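Local coordinates for putative periplasmic protein (Bacteroides vulgatus ATCC 8482, PDB 3DUE) that is of unknown function but belongs to a PepSY-like family of bacterial periplasmic proteins, for which an inhibitory role has been proposed, at residues S70-A75 / A92-I97; H102-K107 / M118-I123; N11-T16 / K42-I47; T19-H24 / D52-D57. All blocks are in the same frame, centred on the assembly; numbering follows the deposited sequence.

Contact 1. Residues S70-A75 / A92-I97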
loop_
_atom_site.group_PDB
_atom_site.type_symbol
_atom_site.label_atom_id
_atom_site.label_comp_id
_atom_site.label_asym_id
_atom_site.label_seq_id
_atom_site.Cartn_x
_atom_site.Cartn_y
_atom_site.Cartn_z
ATOM N N SER A 70 3.274 -11.789 2.631
ATOM C CA SER A 70 4.735 -11.691 2.847
ATOM C C SER A 70 4.934 -10.600 3.939
ATOM O O SER A 70 4.574 -10.829 5.080
ATOM C CB SER A 70 5.475 -11.451 1.520
ATOM O OG SER A 70 5.130 -10.230 0.866
ATOM N N ALA A 71 5.468 -9.437 3.592
ATOM C CA ALA A 71 5.612 -8.302 4.511
ATOM C C ALA A 71 5.802 -7.094 3.629
ATOM O O ALA A 71 6.242 -7.250 2.467
ATOM C CB ALA A 71 6.829 -8.492 5.465
ATOM N N VAL A 72 5.458 -5.912 4.135
ATOM C CA VAL A 72 5.671 -4.636 3.416
ATOM C C VAL A 72 7.176 -4.394 3.344
ATOM O O VAL A 72 7.840 -4.496 4.357
ATOM C CB VAL A 72 5.028 -3.468 4.149
ATOM C CG1 VAL A 72 5.278 -2.096 3.447
ATOM C CG2 VAL A 72 3.489 -3.729 4.255
ATOM N N PRO A 73 7.713 -4.164 2.143
ATOM C CA PRO A 73 9.155 -3.869 2.069
ATOM C C PRO A 73 9.503 -2.646 2.919
ATOM O O PRO A 73 8.874 -1.593 2.815
ATOM C CB PRO A 73 9.374 -3.592 0.582
ATOM C CG PRO A 73 8.301 -4.388 -0.082
ATOM C CD PRO A 73 7.108 -4.192 0.795
ATOM N N VAL A 74 10.550 -2.746 3.718
ATOM C CA VAL A 74 10.828 -1.657 4.659
ATOM C C VAL A 74 11.107 -0.312 4.007
ATOM O O VAL A 74 10.792 0.735 4.581
ATOM C CB VAL A 74 11.953 -2.040 5.672
ATOM C CG1 VAL A 74 11.520 -3.248 6.453
ATOM C CG2 VAL A 74 13.264 -2.334 4.978
ATOM N N ALA A 75 11.647 -0.332 2.791
ATOM C CA ALA A 75 12.003 0.904 2.109
ATOM C C ALA A 75 10.756 1.717 1.725
ATOM O O ALA A 75 10.884 2.901 1.439
ATOM C CB ALA A 75 12.850 0.614 0.900
ATOM N N ALA A 92 7.300 -7.747 15.501
ATOM C CA ALA A 92 6.232 -7.799 14.523
ATOM C C ALA A 92 6.761 -7.356 13.173
ATOM O O ALA A 92 7.787 -6.658 13.077
ATOM C CB ALA A 92 5.078 -6.897 14.940
ATOM N N LYS A 93 6.110 -7.817 12.124
ATOM C CA LYS A 93 6.403 -7.309 10.807
ATOM C C LYS A 93 5.132 -6.607 10.331
ATOM O O LYS A 93 4.038 -6.823 10.860
ATOM C CB LYS A 93 6.901 -8.390 9.865
ATOM C CG LYS A 93 5.905 -9.450 9.485
ATOM C CD LYS A 93 6.619 -10.471 8.622
ATOM C CE LYS A 93 5.714 -11.532 8.086
ATOM N NZ LYS A 93 6.469 -12.415 7.173
HETATM N N MSE A 94 5.311 -5.673 9.409
HETATM C CA MSE A 94 4.192 -4.989 8.845
HETATM C C MSE A 94 3.593 -5.771 7.680
HETATM O O MSE A 94 4.290 -6.090 6.715
HETATM C CB MSE A 94 4.619 -3.636 8.337
HETATM C CG MSE A 94 3.427 -2.752 8.081
HETATM SE SE MSE A 94 4.083 -0.986 7.601
HETATM C CE MSE A 94 5.599 -0.794 8.910
ATOM N N LEU A 95 2.291 -6.025 7.757
ATOM C CA LEU A 95 1.590 -6.762 6.697
ATOM C C LEU A 95 0.929 -5.813 5.702
ATOM O O LEU A 95 0.843 -6.116 4.495
ATOM C CB LEU A 95 0.545 -7.730 7.268
ATOM C CG LEU A 95 1.133 -8.878 8.105
ATOM C CD1 LEU A 95 0.032 -9.883 8.450
ATOM C CD2 LEU A 95 2.286 -9.566 7.346
ATOM N N LYS A 96 0.510 -4.652 6.194
ATOM C CA LYS A 96 -0.209 -3.712 5.353
ATOM C C LYS A 96 -0.069 -2.228 5.769
ATOM O O LYS A 96 -0.000 -1.884 6.932
ATOM C CB LYS A 96 -1.673 -4.126 5.332
ATOM C CG LYS A 96 -2.553 -3.289 4.442
ATOM C CD LYS A 96 -3.974 -3.823 4.528
ATOM C CE LYS A 96 -5.009 -2.880 3.941
ATOM N NZ LYS A 96 -6.408 -3.548 4.056
ATOM N N ILE A 97 0.019 -1.352 4.782
ATOM C CA ILE A 97 0.022 0.079 5.032
ATOM C C ILE A 97 -0.885 0.712 3.982
ATOM O O ILE A 97 -0.900 0.265 2.832
ATOM C CB ILE A 97 1.444 0.658 5.064
ATOM C CG1 ILE A 97 1.407 2.142 5.453
ATOM C CG2 ILE A 97 2.206 0.395 3.735
ATOM C CD1 ILE A 97 2.757 2.713 5.693
#
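Val-72 meets the start of strand 94-99 with both its backbone and its side chain, and this is the tight part of the contact. Its N-H gives a nearly straight hydrogen bond to Met-94 O (N to O 2.8 Å, 172° at the hydrogen). The same oxygen lies close to the CA of Ala-71, with CA to O 3.4 Å, a bent CA-H...O contact. The two methyls of Val-72 meet different parts of the strand. CG1, anti to the backbone N (chi1 178°), reaches forward to Ile-97, with CG1 to Ile-97 CG2 4.0 Å. The two side chains cross at about a right angle. CG2 lies against the backbone, 3.6 Å from Leu-95 O, and also meets the CG of selenomethionine Met-94 at 3.9 Å. Val-65 and Val-77 close in on Val-72 from outside the two segments.

The other end is looser and faces solvent. The exposed Lys-93 stretches its chain past Ala-71, with CD 3.7 Å from Ala-71 CB. Its NZ makes a weak hydrogen bond to Ser-70 O at 3.2 Å. Leu-95 points its CB away from the loop, yet CD2 comes back to that same oxygen. The hydroxyl of Ser-70 turns elsewhere, to a hydrogen bond with Asp-52.

Here the loop leading to helix 79-88 is tied to the strand that follows the helix. On its other side this strand pairs with strand 103-108, where Leu-95 and Lys-96 both face Lys-107 in a classic beta bulge of the antiparallel sheet.

Contact 2. Residues H102-K107 / M118-I123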
loop_
_atom_site.group_PDB
_atom_site.type_symbol
_atom_site.label_atom_id
_atom_site.label_comp_id
_atom_site.label_asym_id
_atom_site.label_seq_id
_atom_site.Cartn_x
_atom_site.Cartn_y
_atom_site.Cartn_z
ATOM N N HIS A 102 -4.712 12.452 4.572
ATOM C CA HIS A 102 -4.792 12.850 5.974
ATOM C C HIS A 102 -4.135 11.888 6.955
ATOM O O HIS A 102 -3.597 12.338 7.988
ATOM C CB HIS A 102 -6.251 13.085 6.374
ATOM C CG HIS A 102 -6.408 14.068 7.490
ATOM N ND1 HIS A 102 -6.483 13.696 8.815
ATOM C CD2 HIS A 102 -6.495 15.419 7.472
ATOM C CE1 HIS A 102 -6.611 14.779 9.562
ATOM N NE2 HIS A 102 -6.614 15.836 8.771
ATOM N N ASP A 103 -4.155 10.585 6.657
ATOM C CA ASP A 103 -3.570 9.597 7.580
ATOM C C ASP A 103 -2.958 8.378 6.937
ATOM O O ASP A 103 -3.169 8.107 5.746
ATOM C CB ASP A 103 -4.659 9.094 8.514
ATOM C CG ASP A 103 -5.269 10.210 9.346
ATOM O OD1 ASP A 103 -4.721 10.548 10.409
ATOM O OD2 ASP A 103 -6.323 10.737 8.930
ATOM N N TYR A 104 -2.205 7.644 7.750
ATOM C CA TYR A 104 -1.666 6.359 7.374
ATOM C C TYR A 104 -2.338 5.372 8.337
ATOM O O TYR A 104 -2.683 5.722 9.468
ATOM C CB TYR A 104 -0.150 6.252 7.597
ATOM C CG TYR A 104 0.750 7.223 6.891
ATOM C CD1 TYR A 104 1.051 8.442 7.469
ATOM C CD2 TYR A 104 1.386 6.890 5.690
ATOM C CE1 TYR A 104 1.906 9.319 6.867
ATOM C CE2 TYR A 104 2.238 7.794 5.064
ATOM C CZ TYR A 104 2.494 8.999 5.680
ATOM O OH TYR A 104 3.350 9.946 5.129
ATOM N N GLU A 105 -2.590 4.164 7.864
ATOM C CA GLU A 105 -3.084 3.080 8.704
ATOM C C GLU A 105 -2.119 1.916 8.499
ATOM O O GLU A 105 -1.895 1.509 7.387
ATOM C CB GLU A 105 -4.500 2.648 8.326
ATOM C CG GLU A 105 -5.506 3.803 8.464
ATOM C CD GLU A 105 -6.969 3.387 8.530
ATOM O OE1 GLU A 105 -7.262 2.158 8.550
ATOM O OE2 GLU A 105 -7.836 4.319 8.621
ATOM N N VAL A 106 -1.589 1.380 9.571
ATOM C CA VAL A 106 -0.612 0.314 9.516
ATOM C C VAL A 106 -1.155 -0.947 10.188
ATOM O O VAL A 106 -1.691 -0.861 11.292
ATOM C CB VAL A 106 0.641 0.798 10.270
ATOM C CG1 VAL A 106 1.503 -0.345 10.644
ATOM C CG2 VAL A 106 1.360 1.891 9.435
ATOM N N LYS A 107 -1.007 -2.110 9.549
ATOM C CA LYS A 107 -1.431 -3.368 10.165
ATOM C C LYS A 107 -0.248 -4.301 10.346
ATOM O O LYS A 107 0.446 -4.606 9.398
ATOM C CB LYS A 107 -2.552 -4.045 9.392
ATOM C CG LYS A 107 -3.960 -3.372 9.612
HETATM N N MSE A 118 -0.500 12.829 9.148
HETATM C CA MSE A 118 0.643 13.103 8.240
HETATM C C MSE A 118 1.914 13.550 8.949
HETATM O O MSE A 118 3.024 13.506 8.386
HETATM C CB MSE A 118 0.242 14.140 7.192
HETATM C CG MSE A 118 -0.725 13.640 6.128
HETATM SE SE MSE A 118 0.078 12.283 5.019
HETATM C CE MSE A 118 -0.919 10.718 5.513
ATOM N N GLN A 119 1.746 13.972 10.191
ATOM C CA GLN A 119 2.876 14.384 11.016
ATOM C C GLN A 119 3.298 13.260 11.943
ATOM O O GLN A 119 4.152 13.434 12.813
ATOM C CB GLN A 119 2.540 15.661 11.788
ATOM C CG GLN A 119 2.315 16.829 10.858
ATOM C CD GLN A 119 3.545 17.162 10.012
ATOM O OE1 GLN A 119 4.676 17.304 10.525
ATOM N NE2 GLN A 119 3.324 17.308 8.705
ATOM N N PHE A 120 2.697 12.092 11.750
ATOM C CA PHE A 120 3.041 10.912 12.526
ATOM C C PHE A 120 2.647 10.925 13.983
ATOM O O PHE A 120 3.217 10.211 14.791
ATOM C CB PHE A 120 4.516 10.576 12.339
ATOM C CG PHE A 120 4.903 10.469 10.903
ATOM C CD1 PHE A 120 4.418 9.453 10.133
ATOM C CD2 PHE A 120 5.749 11.386 10.326
ATOM C CE1 PHE A 120 4.769 9.354 8.822
ATOM C CE2 PHE A 120 6.080 11.305 8.995
ATOM C CZ PHE A 120 5.590 10.276 8.252
ATOM N N ASN A 121 1.638 11.716 14.316
ATOM C CA ASN A 121 1.013 11.587 15.626
ATOM C C ASN A 121 0.166 10.319 15.594
ATOM O O ASN A 121 -0.528 10.101 14.618
ATOM C CB ASN A 121 0.117 12.779 15.882
ATOM C CG ASN A 121 0.889 14.052 15.978
ATOM O OD1 ASN A 121 1.701 14.232 16.897
ATOM N ND2 ASN A 121 0.614 14.977 15.059
ATOM N N VAL A 122 0.264 9.480 16.619
ATOM C CA VAL A 122 -0.573 8.293 16.695
ATOM C C VAL A 122 -1.990 8.744 17.081
ATOM O O VAL A 122 -2.193 9.408 18.092
ATOM C CB VAL A 122 0.020 7.269 17.682
ATOM C CG1 VAL A 122 -0.954 6.101 17.940
ATOM C CG2 VAL A 122 1.354 6.743 17.097
ATOM N N ILE A 123 -2.953 8.450 16.215
ATOM C CA ILE A 123 -4.346 8.831 16.437
ATOM C C ILE A 123 -5.152 7.721 17.111
ATOM O O ILE A 123 -5.931 7.980 18.021
ATOM C CB ILE A 123 -5.028 9.213 15.116
ATOM C CG1 ILE A 123 -4.231 10.297 14.398
ATOM C CG2 ILE A 123 -6.444 9.701 15.367
ATOM C CD1 ILE A 123 -3.996 11.544 15.228
HETATM O O HOH W 1 -2.674 14.654 8.796
HETATM O O HOH W 2 3.850 12.462 5.973
#
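The ring of Tyr-104 carries the methyl of selenomethionine Met-118 over one face and a water at its edge. CE stands 3.7 Å from the ring centroid, 24° off the normal, in a CH-pi contact. SE lies obliquely to the ring, a Met-aromatic contact. Bends at chi2 (-66°) and chi3 bring the methyl back over the ring. The Phe-120 ring runs nearly parallel to that of Tyr-104, with planes at 17°. The rings are strongly displaced and share little overlap, meeting mainly through Tyr-104 CE1 and Phe-120 CE1, 3.5 Å apart. Over one face of Phe-120 lies Met-118 O.

This contact spans the last hairpins of the antiparallel sheet: strand 103-108 meets the turn between strands 113-117 and 122-126. Pro-78, just before helix 79-88, and Ile-81, in its first turn, touch both rings.

Two waters bridge the polar groups. One lies in the plane of the Tyr-104 ring, 2.7 Å from OH, and donates to Met-118 O. The other donates to His-102 O at 2.6 Å and accepts from Met-118 N. At the exposed end, in the conformer given, His-102 ND1 donates to Asp-103 OD2 at 3.0 Å. OD2 lies in the imidazole plane, but the N-H comes from above the carboxylate plane.

Contact 3. Residues N11-T16 / K42-I47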
loop_
_atom_site.group_PDB
_atom_site.type_symbol
_atom_site.label_atom_id
_atom_site.label_comp_id
_atom_site.label_asym_id
_atom_site.label_seq_id
_atom_site.Cartn_x
_atom_site.Cartn_y
_atom_site.Cartn_z
ATOM N N ASN A 11 1.989 -1.487 -18.565
ATOM C CA ASN A 11 2.435 -0.274 -19.253
ATOM C C ASN A 11 1.390 0.836 -19.348
ATOM O O ASN A 11 1.686 1.897 -19.862
ATOM C CB ASN A 11 3.030 -0.573 -20.623
ATOM C CG ASN A 11 2.034 -1.133 -21.583
ATOM O OD1 ASN A 11 0.802 -1.079 -21.387
ATOM N ND2 ASN A 11 2.558 -1.658 -22.670
ATOM N N GLN A 12 0.169 0.584 -18.895
ATOM C CA GLN A 12 -0.875 1.606 -18.812
ATOM C C GLN A 12 -0.935 2.282 -17.422
ATOM O O GLN A 12 -1.734 3.190 -17.194
ATOM C CB GLN A 12 -2.238 1.052 -19.194
ATOM C CG GLN A 12 -2.310 0.596 -20.646
ATOM C CD GLN A 12 -3.645 -0.026 -20.999
ATOM O OE1 GLN A 12 -3.959 -1.131 -20.562
ATOM N NE2 GLN A 12 -4.433 0.677 -21.820
ATOM N N LEU A 13 -0.122 1.826 -16.480
ATOM C CA LEU A 13 -0.019 2.502 -15.181
ATOM C C LEU A 13 0.831 3.767 -15.312
ATOM O O LEU A 13 1.763 3.814 -16.140
ATOM C CB LEU A 13 0.667 1.543 -14.175
ATOM C CG LEU A 13 0.032 0.245 -13.715
ATOM C CD1 LEU A 13 1.103 -0.742 -13.108
ATOM C CD2 LEU A 13 -1.108 0.469 -12.734
ATOM N N PRO A 14 0.569 4.794 -14.467
ATOM C CA PRO A 14 1.447 5.922 -14.496
ATOM C C PRO A 14 2.888 5.446 -14.277
ATOM O O PRO A 14 3.129 4.464 -13.564
ATOM C CB PRO A 14 0.950 6.781 -13.327
ATOM C CG PRO A 14 -0.486 6.408 -13.190
ATOM C CD PRO A 14 -0.475 4.942 -13.440
ATOM N N GLN A 15 3.824 6.136 -14.917
ATOM C CA GLN A 15 5.240 5.850 -14.816
ATOM C C GLN A 15 5.717 5.599 -13.365
ATOM O O GLN A 15 6.451 4.643 -13.101
ATOM C CB GLN A 15 6.016 7.033 -15.393
ATOM C CG GLN A 15 7.483 6.842 -15.277
ATOM C CD GLN A 15 8.367 8.029 -15.614
ATOM O OE1 GLN A 15 9.536 7.972 -15.269
ATOM N NE2 GLN A 15 7.861 9.083 -16.297
ATOM N N THR A 16 5.300 6.456 -12.449
ATOM C CA THR A 16 5.724 6.359 -11.043
ATOM C C THR A 16 5.306 5.019 -10.401
ATOM O O THR A 16 6.098 4.427 -9.651
ATOM C CB THR A 16 5.222 7.592 -10.240
ATOM O OG1 THR A 16 5.737 8.779 -10.862
ATOM C CG2 THR A 16 5.701 7.547 -8.780
ATOM N N LYS A 42 -9.313 8.769 -10.228
ATOM C CA LYS A 42 -8.962 7.483 -10.778
ATOM C C LYS A 42 -7.985 6.879 -9.838
ATOM O O LYS A 42 -7.259 7.605 -9.122
ATOM C CB LYS A 42 -8.345 7.604 -12.166
ATOM C CG LYS A 42 -9.304 8.047 -13.252
ATOM C CD LYS A 42 -8.532 8.347 -14.533
ATOM C CE LYS A 42 -9.392 9.088 -15.531
ATOM N NZ LYS A 42 -8.629 9.739 -16.654
ATOM N N SER A 43 -8.022 5.549 -9.781
ATOM C CA SER A 43 -7.083 4.772 -9.012
ATOM C C SER A 43 -6.728 3.523 -9.825
ATOM O O SER A 43 -7.452 3.134 -10.742
ATOM C CB SER A 43 -7.597 4.424 -7.633
ATOM O OG SER A 43 -8.776 3.655 -7.701
ATOM N N TYR A 44 -5.601 2.924 -9.470
ATOM C CA TYR A 44 -5.078 1.764 -10.158
ATOM C C TYR A 44 -4.824 0.673 -9.119
ATOM O O TYR A 44 -4.413 1.004 -8.014
ATOM C CB TYR A 44 -3.760 2.165 -10.833
ATOM C CG TYR A 44 -3.947 3.237 -11.864
ATOM C CD1 TYR A 44 -4.285 2.904 -13.173
ATOM C CD2 TYR A 44 -3.794 4.586 -11.539
ATOM C CE1 TYR A 44 -4.479 3.862 -14.096
ATOM C CE2 TYR A 44 -3.964 5.568 -12.478
ATOM C CZ TYR A 44 -4.325 5.195 -13.759
ATOM O OH TYR A 44 -4.485 6.135 -14.746
ATOM N N ASP A 45 -5.128 -0.573 -9.451
ATOM C CA ASP A 45 -4.900 -1.706 -8.530
ATOM C C ASP A 45 -4.135 -2.782 -9.252
ATOM O O ASP A 45 -4.372 -3.002 -10.441
ATOM C CB ASP A 45 -6.196 -2.255 -7.963
ATOM C CG ASP A 45 -6.973 -1.193 -7.157
ATOM O OD1 ASP A 45 -7.723 -0.434 -7.770
ATOM O OD2 ASP A 45 -6.834 -1.141 -5.902
ATOM N N VAL A 46 -3.151 -3.360 -8.556
ATOM C CA VAL A 46 -2.319 -4.439 -9.070
ATOM C C VAL A 46 -2.247 -5.549 -8.023
ATOM O O VAL A 46 -2.036 -5.262 -6.834
ATOM C CB VAL A 46 -0.896 -3.949 -9.386
ATOM C CG1 VAL A 46 -0.011 -5.099 -9.795
ATOM C CG2 VAL A 46 -0.964 -2.938 -10.500
ATOM N N ILE A 47 -2.516 -6.784 -8.442
ATOM C CA ILE A 47 -2.370 -7.943 -7.573
ATOM C C ILE A 47 -1.372 -8.836 -8.230
ATOM O O ILE A 47 -1.447 -9.092 -9.460
ATOM C CB ILE A 47 -3.671 -8.742 -7.281
ATOM C CG1 ILE A 47 -4.758 -7.816 -6.739
ATOM C CG2 ILE A 47 -3.343 -9.855 -6.267
ATOM C CD1 ILE A 47 -6.142 -8.463 -6.544
#
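The ring of Tyr-44 takes Pro-14 over one of its faces, and this CH-pi contact carries much of the interface. Pro-14 CD lies 3.8 Å from the ring centroid and 15° off the normal. It is displaced a little toward the rim. The neighbouring CG of Pro-14 reaches Tyr-44 CE2 at 3.6 Å, so one side of the pyrrolidine rests on the aromatic ring. Pro-14 is the N-cap residue of helix 15-24, so the ring packs against the residue that begins this helix.

The aliphatic contacts are made by Leu-13. CD2 packs mainly on Tyr-44, beside the root of its side chain, 3.7 Å from Tyr-44 CB. CD1 goes on along the strand to Val-46, 4.0 Å from Val-46 CG2. In Val-46 the CG1 branch is anti to the backbone N (chi1 175°), and it is CG2, beside that N, that meets the leucine. Ile-8 adds to this cluster from the preceding loop, touching both Leu-13 and Tyr-44.

Polar groups play little part between the segments. Gln-12 O comes only to 4.2 Å from Tyr-44 CE1, and the amide of Gln-12 turns to the backbone of Gln-9. No hydrogen bond joins the two segments. Between them the contact is apolar and CH-pi, so it depends on the close fit of side chains and not on hydrogen bonds.

Contact 4. Residues T19-H24 / D52-D57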
loop_
_atom_site.group_PDB
_atom_site.type_symbol
_atom_site.label_atom_id
_atom_site.label_comp_id
_atom_site.label_asym_id
_atom_site.label_seq_id
_atom_site.Cartn_x
_atom_site.Cartn_y
_atom_site.Cartn_z
ATOM N N THR A 19 7.586 2.262 -11.782
ATOM C CA THR A 19 8.896 2.326 -11.121
ATOM C C THR A 19 8.802 1.775 -9.693
ATOM O O THR A 19 9.722 1.131 -9.205
ATOM C CB THR A 19 9.428 3.779 -11.076
ATOM O OG1 THR A 19 9.688 4.208 -12.409
ATOM C CG2 THR A 19 10.734 3.905 -10.258
ATOM N N PHE A 20 7.715 2.086 -9.020
ATOM C CA PHE A 20 7.502 1.572 -7.677
ATOM C C PHE A 20 7.509 0.019 -7.665
ATOM O O PHE A 20 8.186 -0.603 -6.832
ATOM C CB PHE A 20 6.212 2.130 -7.113
ATOM C CG PHE A 20 5.925 1.684 -5.711
ATOM C CD1 PHE A 20 6.387 2.431 -4.628
ATOM C CD2 PHE A 20 5.191 0.547 -5.478
ATOM C CE1 PHE A 20 6.101 2.029 -3.349
ATOM C CE2 PHE A 20 4.902 0.151 -4.185
ATOM C CZ PHE A 20 5.366 0.882 -3.148
ATOM N N ILE A 21 6.806 -0.594 -8.618
ATOM C CA ILE A 21 6.776 -2.063 -8.742
ATOM C C ILE A 21 8.179 -2.610 -9.046
ATOM O O ILE A 21 8.620 -3.594 -8.452
ATOM C CB ILE A 21 5.741 -2.519 -9.814
ATOM C CG1 ILE A 21 4.293 -2.114 -9.371
ATOM C CG2 ILE A 21 5.864 -4.024 -10.090
ATOM C CD1 ILE A 21 3.237 -2.313 -10.463
ATOM N N LYS A 22 8.901 -1.979 -9.956
ATOM C CA LYS A 22 10.220 -2.473 -10.310
ATOM C C LYS A 22 11.177 -2.331 -9.164
ATOM O O LYS A 22 12.033 -3.181 -8.985
ATOM C CB LYS A 22 10.750 -1.779 -11.570
ATOM C CG LYS A 22 10.119 -2.350 -12.818
ATOM N N THR A 23 11.019 -1.282 -8.362
ATOM C CA THR A 23 11.914 -1.056 -7.216
ATOM C C THR A 23 11.649 -2.042 -6.038
ATOM O O THR A 23 12.579 -2.641 -5.510
ATOM C CB THR A 23 11.789 0.411 -6.731
ATOM O OG1 THR A 23 12.245 1.288 -7.778
ATOM C CG2 THR A 23 12.673 0.660 -5.473
ATOM N N HIS A 24 10.385 -2.216 -5.670
ATOM C CA HIS A 24 10.011 -2.938 -4.436
ATOM C C HIS A 24 9.494 -4.344 -4.620
ATOM O O HIS A 24 9.540 -5.125 -3.673
ATOM C CB HIS A 24 9.020 -2.080 -3.584
ATOM C CG HIS A 24 9.551 -0.724 -3.227
ATOM N ND1 HIS A 24 10.632 -0.542 -2.400
ATOM C CD2 HIS A 24 9.143 0.518 -3.587
ATOM C CE1 HIS A 24 10.902 0.751 -2.308
ATOM N NE2 HIS A 24 9.999 1.416 -3.010
ATOM N N ASP A 52 -0.196 -10.603 -3.064
ATOM C CA ASP A 52 0.129 -9.243 -2.567
ATOM C C ASP A 52 -0.455 -8.195 -3.523
ATOM O O ASP A 52 -0.537 -8.441 -4.719
ATOM C CB ASP A 52 1.627 -9.084 -2.327
ATOM C CG ASP A 52 2.084 -9.817 -1.085
ATOM O OD1 ASP A 52 1.222 -10.215 -0.230
ATOM O OD2 ASP A 52 3.323 -9.956 -0.950
ATOM N N LYS A 53 -0.955 -7.093 -2.963
ATOM C CA LYS A 53 -1.734 -6.110 -3.715
ATOM C C LYS A 53 -1.303 -4.690 -3.465
ATOM O O LYS A 53 -0.996 -4.321 -2.328
ATOM C CB LYS A 53 -3.236 -6.284 -3.364
ATOM C CG LYS A 53 -4.136 -5.082 -3.670
ATOM C CD LYS A 53 -5.577 -5.379 -3.454
ATOM C CE LYS A 53 -6.523 -4.192 -3.903
ATOM N NZ LYS A 53 -6.160 -2.891 -3.356
ATOM N N LEU A 54 -1.309 -3.901 -4.543
ATOM C CA LEU A 54 -0.971 -2.476 -4.527
ATOM C C LEU A 54 -2.173 -1.701 -5.097
ATOM O O LEU A 54 -2.831 -2.193 -6.030
ATOM C CB LEU A 54 0.212 -2.211 -5.437
ATOM C CG LEU A 54 1.441 -3.063 -5.158
ATOM C CD1 LEU A 54 2.547 -2.700 -6.082
ATOM C CD2 LEU A 54 1.837 -2.875 -3.665
ATOM N N GLU A 55 -2.427 -0.523 -4.534
ATOM C CA GLU A 55 -3.345 0.474 -5.074
ATOM C C GLU A 55 -2.550 1.790 -5.174
ATOM O O GLU A 55 -1.783 2.153 -4.275
ATOM C CB GLU A 55 -4.527 0.738 -4.163
ATOM C CG GLU A 55 -5.586 1.684 -4.730
ATOM C CD GLU A 55 -6.591 2.110 -3.688
ATOM O OE1 GLU A 55 -6.158 2.592 -2.583
ATOM O OE2 GLU A 55 -7.812 1.988 -3.987
ATOM N N PHE A 56 -2.815 2.531 -6.239
ATOM C CA PHE A 56 -2.162 3.796 -6.527
ATOM C C PHE A 56 -3.197 4.825 -6.848
ATOM O O PHE A 56 -4.266 4.468 -7.349
ATOM C CB PHE A 56 -1.287 3.674 -7.766
ATOM C CG PHE A 56 -0.205 2.614 -7.682
ATOM C CD1 PHE A 56 1.011 2.921 -7.117
ATOM C CD2 PHE A 56 -0.403 1.326 -8.217
ATOM C CE1 PHE A 56 2.009 2.012 -7.059
ATOM C CE2 PHE A 56 0.576 0.393 -8.149
ATOM C CZ PHE A 56 1.815 0.739 -7.589
ATOM N N ASP A 57 -2.874 6.094 -6.602
ATOM C CA ASP A 57 -3.787 7.185 -6.896
ATOM C C ASP A 57 -3.668 7.525 -8.369
ATOM O O ASP A 57 -2.953 6.831 -9.104
ATOM C CB ASP A 57 -3.568 8.393 -5.967
ATOM C CG ASP A 57 -2.232 9.119 -6.191
ATOM O OD1 ASP A 57 -1.504 8.878 -7.172
ATOM O OD2 ASP A 57 -1.927 9.970 -5.346
#
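Segment 19-24 of helix 15-24 runs roughly antiparallel to strand 53-56, with 148° between their directions and 11.3 Å between their axes at closest approach. The backbones are nearest at Ile-21 and Leu-54, with CA atoms 8.8 Å apart. This is helix-on-sheet packing in the PepSY-like fold: helix 15-24 packs on a face of the antiparallel sheet, and side chains fill the gap.

Leu-54 and Phe-56 both point from the strand toward the helix. Phe-56 turns its edge to the face of Phe-20 in an offset edge-to-face pair. The planes stand at 84° and the centroids 5.8 Å apart. A chi1 of -178° sets CG of Phe-20 anti to the backbone N and carries the ring toward Phe-56. Leu-54 CD1 lies near the plane of the Phe-20 ring, at its edge, 4.2 Å from CE2. Ile-21 fits beside both strand residues through CG1, which is 3.8 Å from Leu-54 CD1. Trp-62 and Val-65 of the next strand also touch Phe-20.

Within the helix, His-24 CD2 lies over one face of Phe-20. One turn back, Thr-19 O accepts from both Thr-23 N and Thr-23 OG1, each at 2.9 Å and from opposite faces of the carbonyl plane.

In the fold
From the N terminus, contact 3 opens just before helix 15-24 and contact 4 in the later part of that helix. The chain then forms strands 30-38 and 41-48, where contact 3 closes, and strand 53-56, where contact 4 closes. The two cross, and together they hold one helix on two neighbouring strands. Contact 1 follows in series and closes the loop around helix 79-88. Contact 2 comes last, across the final hairpins. Its strand 103-108 pairs with strand 94-99 of contact 1 through backbone bonds of Lys-107. Contact 1 also touches contact 4, where Ala-75 packs on His-24, so the loop before helix 79-88 meets the end of helix 15-24.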